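Local coordinates for protein putative surface-anchored fimbrial subunit (Corynebacterium diphtheriae, PDB 3HR6) that forms the shaft of the bacterial pilus as its major subunit, built of tandem Ig-like modules stabilised by isopeptide and disulfide bonds, at residues A[229-234]-A[284-289]; A[309-314]-A[392-397]. All coordinates share one frame; numbering follows the deposited sequence.

Contact 1 of 2, residues A[229-234]-A[284-289]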
loop_
_atom_site.group_PDB
_atom_site.type_symbol
_atom_site.label_atom_id
_atom_site.label_comp_id
_atom_site.label_asym_id
_atom_site.label_seq_id
_atom_site.Cartn_x
_atom_site.Cartn_y
_atom_site.Cartn_z
ATOM N N ARG A 229 -14.218 0.892 2.523
ATOM C CA ARG A 229 -12.920 1.549 2.540
ATOM C C ARG A 229 -12.757 2.588 1.435
ATOM O O ARG A 229 -13.207 2.394 0.324
ATOM C CB ARG A 229 -11.801 0.528 2.470
ATOM C CG ARG A 229 -11.807 -0.382 3.731
ATOM C CD ARG A 229 -11.008 -1.593 3.474
ATOM N NE ARG A 229 -9.603 -1.283 3.288
ATOM C CZ ARG A 229 -8.653 -2.166 2.969
ATOM N NH1 ARG A 229 -8.960 -3.422 2.710
ATOM N NH2 ARG A 229 -7.403 -1.755 2.824
ATOM N N THR A 230 -12.079 3.679 1.784
ATOM C CA THR A 230 -11.697 4.727 0.836
ATOM C C THR A 230 -10.355 4.418 0.204
ATOM O O THR A 230 -9.383 4.146 0.898
ATOM C CB THR A 230 -11.565 6.083 1.545
ATOM O OG1 THR A 230 -12.751 6.364 2.265
ATOM C CG2 THR A 230 -11.354 7.197 0.502
ATOM N N VAL A 231 -10.297 4.464 -1.124
ATOM C CA VAL A 231 -9.072 4.470 -1.865
ATOM C C VAL A 231 -8.737 5.922 -2.239
ATOM O O VAL A 231 -9.587 6.655 -2.755
ATOM C CB VAL A 231 -9.202 3.688 -3.179
ATOM C CG1 VAL A 231 -7.882 3.685 -3.941
ATOM C CG2 VAL A 231 -9.692 2.257 -2.924
ATOM N N LEU A 232 -7.506 6.310 -1.926
ATOM C CA LEU A 232 -6.919 7.569 -2.352
ATOM C C LEU A 232 -5.999 7.246 -3.510
ATOM O O LEU A 232 -5.206 6.338 -3.431
ATOM C CB LEU A 232 -6.108 8.174 -1.225
ATOM C CG LEU A 232 -5.224 9.390 -1.580
ATOM C CD1 LEU A 232 -6.014 10.557 -2.139
ATOM C CD2 LEU A 232 -4.413 9.817 -0.367
ATOM N N SER A 233 -6.083 8.023 -4.582
ATOM C CA SER A 233 -5.312 7.758 -5.787
ATOM C C SER A 233 -4.698 9.044 -6.277
ATOM O O SER A 233 -5.403 10.041 -6.344
ATOM C CB SER A 233 -6.272 7.288 -6.872
ATOM O OG SER A 233 -5.583 7.091 -8.095
ATOM N N VAL A 234 -3.409 8.968 -6.591
ATOM C CA VAL A 234 -2.624 10.088 -7.141
ATOM C C VAL A 234 -2.056 9.606 -8.451
ATOM O O VAL A 234 -1.365 8.610 -8.493
ATOM C CB VAL A 234 -1.504 10.496 -6.230
ATOM C CG1 VAL A 234 -0.614 11.590 -6.955
ATOM C CG2 VAL A 234 -2.064 10.993 -4.878
ATOM N N TRP A 284 -9.229 2.041 -9.930
ATOM C CA TRP A 284 -8.404 0.856 -9.641
ATOM C C TRP A 284 -8.379 0.574 -8.145
ATOM O O TRP A 284 -8.116 1.468 -7.337
ATOM C CB TRP A 284 -7.004 1.096 -10.162
ATOM C CG TRP A 284 -6.006 0.044 -9.889
ATOM C CD1 TRP A 284 -6.084 -1.272 -10.245
ATOM C CD2 TRP A 284 -4.716 0.229 -9.297
ATOM N NE1 TRP A 284 -4.936 -1.920 -9.860
ATOM C CE2 TRP A 284 -4.079 -1.027 -9.272
ATOM C CE3 TRP A 284 -4.055 1.327 -8.738
ATOM C CZ2 TRP A 284 -2.808 -1.196 -8.726
ATOM C CZ3 TRP A 284 -2.799 1.167 -8.219
ATOM C CH2 TRP A 284 -2.175 -0.091 -8.194
ATOM N N ASP A 285 -8.709 -0.666 -7.787
ATOM C CA ASP A 285 -8.538 -1.146 -6.441
ATOM C C ASP A 285 -7.198 -1.896 -6.399
ATOM O O ASP A 285 -7.093 -2.977 -7.009
ATOM C CB ASP A 285 -9.680 -2.096 -6.036
ATOM C CG ASP A 285 -9.521 -2.620 -4.585
ATOM O OD1 ASP A 285 -8.469 -2.380 -3.974
ATOM O OD2 ASP A 285 -10.474 -3.232 -4.055
ATOM N N PRO A 286 -6.169 -1.309 -5.741
ATOM C CA PRO A 286 -4.860 -1.920 -5.713
ATOM C C PRO A 286 -4.833 -3.239 -4.951
ATOM O O PRO A 286 -3.866 -4.003 -5.094
ATOM C CB PRO A 286 -3.995 -0.874 -5.002
ATOM C CG PRO A 286 -4.927 -0.081 -4.190
ATOM C CD PRO A 286 -6.235 -0.104 -4.891
ATOM N N GLU A 287 -5.867 -3.498 -4.158
ATOM C CA GLU A 287 -5.954 -4.751 -3.401
ATOM C C GLU A 287 -7.043 -5.653 -3.992
ATOM O O GLU A 287 -7.700 -6.402 -3.270
ATOM C CB GLU A 287 -6.101 -4.459 -1.884
ATOM C CG GLU A 287 -5.005 -3.452 -1.372
ATOM C CD GLU A 287 -4.996 -3.219 0.143
ATOM O OE1 GLU A 287 -5.976 -3.660 0.786
ATOM O OE2 GLU A 287 -4.021 -2.606 0.651
ATOM N N GLU A 288 -7.228 -5.555 -5.315
ATOM C CA GLU A 288 -8.060 -6.474 -6.100
ATOM C C GLU A 288 -7.209 -7.689 -6.543
ATOM O O GLU A 288 -5.968 -7.654 -6.496
ATOM C CB GLU A 288 -8.591 -5.703 -7.302
ATOM C CG GLU A 288 -9.659 -6.346 -8.179
ATOM C CD GLU A 288 -9.384 -6.119 -9.667
ATOM O OE1 GLU A 288 -8.573 -5.222 -10.022
ATOM O OE2 GLU A 288 -9.950 -6.845 -10.496
ATOM N N SER A 289 -7.873 -8.714 -7.069
ATOM C CA SER A 289 -7.436 -10.115 -6.954
ATOM C C SER A 289 -7.067 -10.869 -8.249
ATOM O O SER A 289 -5.893 -11.167 -8.471
ATOM C CB SER A 289 -8.574 -10.868 -6.278
ATOM O OG SER A 289 -9.782 -10.441 -6.877
#

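Contact 2 of 2, residues A[309-314]-A[392-397]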
loop_
_atom_site.group_PDB
_atom_site.type_symbol
_atom_site.label_atom_id
_atom_site.label_comp_id
_atom_site.label_asym_id
_atom_site.label_seq_id
_atom_site.Cartn_x
_atom_site.Cartn_y
_atom_site.Cartn_z
ATOM N N ILE A 309 -8.833 -0.612 27.615
ATOM C CA ILE A 309 -8.827 -0.805 29.065
ATOM C C ILE A 309 -10.272 -1.000 29.473
ATOM O O ILE A 309 -11.123 -0.227 29.105
ATOM C CB ILE A 309 -8.237 0.412 29.784
ATOM C CG1 ILE A 309 -6.748 0.530 29.465
ATOM C CG2 ILE A 309 -8.414 0.273 31.292
ATOM C CD1 ILE A 309 -6.185 1.881 29.834
ATOM N N THR A 310 -10.545 -2.051 30.219
ATOM C CA THR A 310 -11.899 -2.252 30.794
ATOM C C THR A 310 -11.845 -2.148 32.304
ATOM O O THR A 310 -11.134 -2.908 32.966
ATOM C CB THR A 310 -12.570 -3.569 30.353
ATOM O OG1 THR A 310 -12.682 -3.585 28.922
ATOM C CG2 THR A 310 -13.964 -3.685 30.936
ATOM N N ILE A 311 -12.617 -1.216 32.866
ATOM C CA ILE A 311 -12.688 -1.013 34.301
ATOM C C ILE A 311 -13.869 -1.849 34.759
ATOM O O ILE A 311 -14.919 -1.804 34.112
ATOM C CB ILE A 311 -12.906 0.508 34.663
ATOM C CG1 ILE A 311 -11.736 1.376 34.197
ATOM C CG2 ILE A 311 -13.089 0.696 36.189
ATOM C CD1 ILE A 311 -11.979 2.884 34.399
ATOM N N GLU A 312 -13.672 -2.665 35.803
ATOM C CA GLU A 312 -14.756 -3.424 36.457
ATOM C C GLU A 312 -14.846 -2.905 37.872
ATOM O O GLU A 312 -14.035 -3.280 38.740
ATOM C CB GLU A 312 -14.446 -4.915 36.444
ATOM C CG GLU A 312 -14.380 -5.440 35.060
ATOM C CD GLU A 312 -14.361 -6.933 34.939
ATOM O OE1 GLU A 312 -14.342 -7.657 35.954
ATOM O OE2 GLU A 312 -14.360 -7.367 33.766
ATOM N N LYS A 313 -15.839 -2.047 38.104
ATOM C CA LYS A 313 -15.964 -1.314 39.371
ATOM C C LYS A 313 -16.941 -2.004 40.292
ATOM O O LYS A 313 -17.984 -2.508 39.864
ATOM C CB LYS A 313 -16.462 0.113 39.104
ATOM C CG LYS A 313 -16.435 1.034 40.323
ATOM C CD LYS A 313 -15.043 1.522 40.604
ATOM C CE LYS A 313 -15.019 2.540 41.726
ATOM N NZ LYS A 313 -15.491 2.109 43.060
ATOM N N SER A 314 -16.591 -2.077 41.578
ATOM C CA SER A 314 -17.496 -2.585 42.576
ATOM C C SER A 314 -17.499 -1.569 43.729
ATOM O O SER A 314 -16.616 -0.687 43.794
ATOM C CB SER A 314 -17.065 -3.980 43.044
ATOM O OG SER A 314 -15.723 -3.967 43.488
ATOM N N PHE A 392 0.395 3.825 31.495
ATOM C CA PHE A 392 -0.884 4.440 31.708
ATOM C C PHE A 392 -1.330 4.285 33.161
ATOM O O PHE A 392 -0.910 3.362 33.910
ATOM C CB PHE A 392 -1.955 3.833 30.793
ATOM C CG PHE A 392 -1.741 4.081 29.336
ATOM C CD1 PHE A 392 -2.075 5.304 28.743
ATOM C CD2 PHE A 392 -1.185 3.093 28.525
ATOM C CE1 PHE A 392 -1.863 5.529 27.402
ATOM C CE2 PHE A 392 -0.972 3.311 27.188
ATOM C CZ PHE A 392 -1.310 4.526 26.606
ATOM N N CYS A 393 -2.175 5.211 33.569
ATOM C CA CYS A 393 -2.799 5.084 34.891
ATOM C C CYS A 393 -4.129 5.755 34.917
ATOM O O CYS A 393 -4.407 6.632 34.134
ATOM C CB CYS A 393 -1.882 5.603 35.993
ATOM S SG CYS A 393 -1.312 7.304 35.616
ATOM N N LEU A 394 -4.976 5.319 35.835
ATOM C CA LEU A 394 -6.301 5.894 35.961
ATOM C C LEU A 394 -6.387 6.711 37.236
ATOM O O LEU A 394 -5.901 6.283 38.286
ATOM C CB LEU A 394 -7.322 4.774 36.032
ATOM C CG LEU A 394 -7.541 3.949 34.755
ATOM C CD1 LEU A 394 -8.297 2.591 35.116
ATOM C CD2 LEU A 394 -8.283 4.769 33.692
ATOM N N VAL A 395 -7.021 7.866 37.133
ATOM C CA VAL A 395 -7.288 8.697 38.311
ATOM C C VAL A 395 -8.790 8.740 38.500
ATOM O O VAL A 395 -9.551 9.121 37.594
ATOM C CB VAL A 395 -6.740 10.132 38.140
ATOM C CG1 VAL A 395 -7.281 11.066 39.275
ATOM C CG2 VAL A 395 -5.228 10.139 38.096
ATOM N N GLU A 396 -9.230 8.362 39.700
ATOM C CA GLU A 396 -10.631 8.444 40.045
ATOM C C GLU A 396 -10.985 9.862 40.450
ATOM O O GLU A 396 -10.476 10.357 41.463
ATOM C CB GLU A 396 -10.975 7.502 41.188
ATOM C CG GLU A 396 -12.464 7.420 41.415
ATOM C CD GLU A 396 -12.848 6.392 42.429
ATOM O OE1 GLU A 396 -12.331 6.415 43.563
ATOM O OE2 GLU A 396 -13.724 5.592 42.090
ATOM N N THR A 397 -11.835 10.518 39.668
ATOM C CA THR A 397 -12.188 11.931 39.919
ATOM C C THR A 397 -13.513 12.103 40.660
ATOM O O THR A 397 -13.767 13.166 41.215
ATOM C CB THR A 397 -12.257 12.743 38.625
ATOM O OG1 THR A 397 -13.252 12.192 37.759
ATOM C CG2 THR A 397 -10.900 12.833 37.928
#

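Contact 1 of 2, residues A[229-234]-A[284-289]
Strand 229-234 lies beside the loop 284-289, with Val231 against Pro286; the nearest CA pair, Val231 and Asp285, is 7.3 Å apart, and the loop forms a type I beta turn from Asp285 to Glu288. Arg229 NH2 meets Glu287 OE1 at 3.1 Å, a salt bridge whose hydrogen bond is bent (140° at the hydrogen). The guanidinium and carboxylate planes lie 67° apart, and OE1 is approached from above its carboxylate plane. A bend at chi3 (66°) turns the guanidinium toward the turn, where its NE and NH2 are also bound by the carbonyl oxygens of Leu193 and Lys192. Deeper in, Val231 CG1 rests 4.2 Å from Pro286 CD and 4.1 Å from Trp284 O. The turn is braced from within: Glu287 N donates to Asp285 OD1 (2.8 Å), an Asx turn, and Pro286 CA sits over one face of the Trp284 ring, toward its rim. Strand 229-236 pairs with strands 187-192 and 219-226, and the loop is bound to both through a salt bridge of Asp285 OD2 with Lys192 and a hydrogen bond of Trp284 O with Tyr224 OH, while Trp284 and Pro286 pack on Trp274 of strand 268-276.

Contact 2 of 2, residues A[309-314]-A[392-397]
Strands 309-314 and 392-397 face each other from two different sheets, with Ile309 and Ile311 against Leu394, and Lys313 against Glu396. Their axes approach to 10.6 Å and run in the same general sense, 36° apart, a separation that only side chains bridge.

The apolar part centres on Leu394. Its CD1 meets Ile311 tip to tip, lying 3.8 Å from Ile311 CG1 and equally close to CD1 of that isoleucine, and it also reaches Ile309 CG2 at 4.5 Å. Ile311 holds CG1 anti to its carbonyl carbon (chi1 -63°) with CD1 extended beyond, which carries the longer branch across the interface. Val412 touches both Ile309 and Leu394, and Leu330 packs on Ile309, continuing this apolar layer.

The polar part lies at the other end, where Lys313 and Glu396 cross at about a right angle. Glu396 OE2 approaches Lys313 CE to 3.3 Å but stays 4.0 Å from NZ. That nitrogen is covalently linked to Asn432 CG, an isopeptide bond, and as an amide nitrogen it should carry no charge, so no salt bridge is expected here. The lysine chain, bent at chi2 and chi4, brings NZ back to its own strand, where it donates to Ser314 O (3.1 Å). The other oxygen of Glu396, OE1, accepts from Leu406 N.

Covalent bonds thus tie down both strands, since Cys393, pointing away from strand 309-314, is joined to Cys333 by a disulfide. Two facing sheets with an apolar interior, and a Lys-Asn isopeptide bond beside a buried acidic side chain, are characteristic of the Ig-like (CnaB-type) modules of Gram-positive pilins; in related domains such an acidic residue promotes the bond's formation, a role consistent with the position of Glu396.

The two contacts follow one another along the chain: contact 1 is complete before contact 2 begins. Their centres lie 41 Å apart and their nearest atoms about 24 Å apart, so they do not touch. Both nevertheless reach one mixed sheet, in which strand 229-236 pairs with 187-192, that strand with 268-276, and 268-276 in turn with the long strand 302-315 that carries residues 309-314. Contact 1 packs a loop against this sheet, near the middle of the elongated chain, whereas contact 2 joins its far part to the four-stranded sheet containing 391-398. Strand pairing from 268-276 to 302-315 thus appears to link neighbouring modules, consistent with the rod-like build expected of a shaft pilin.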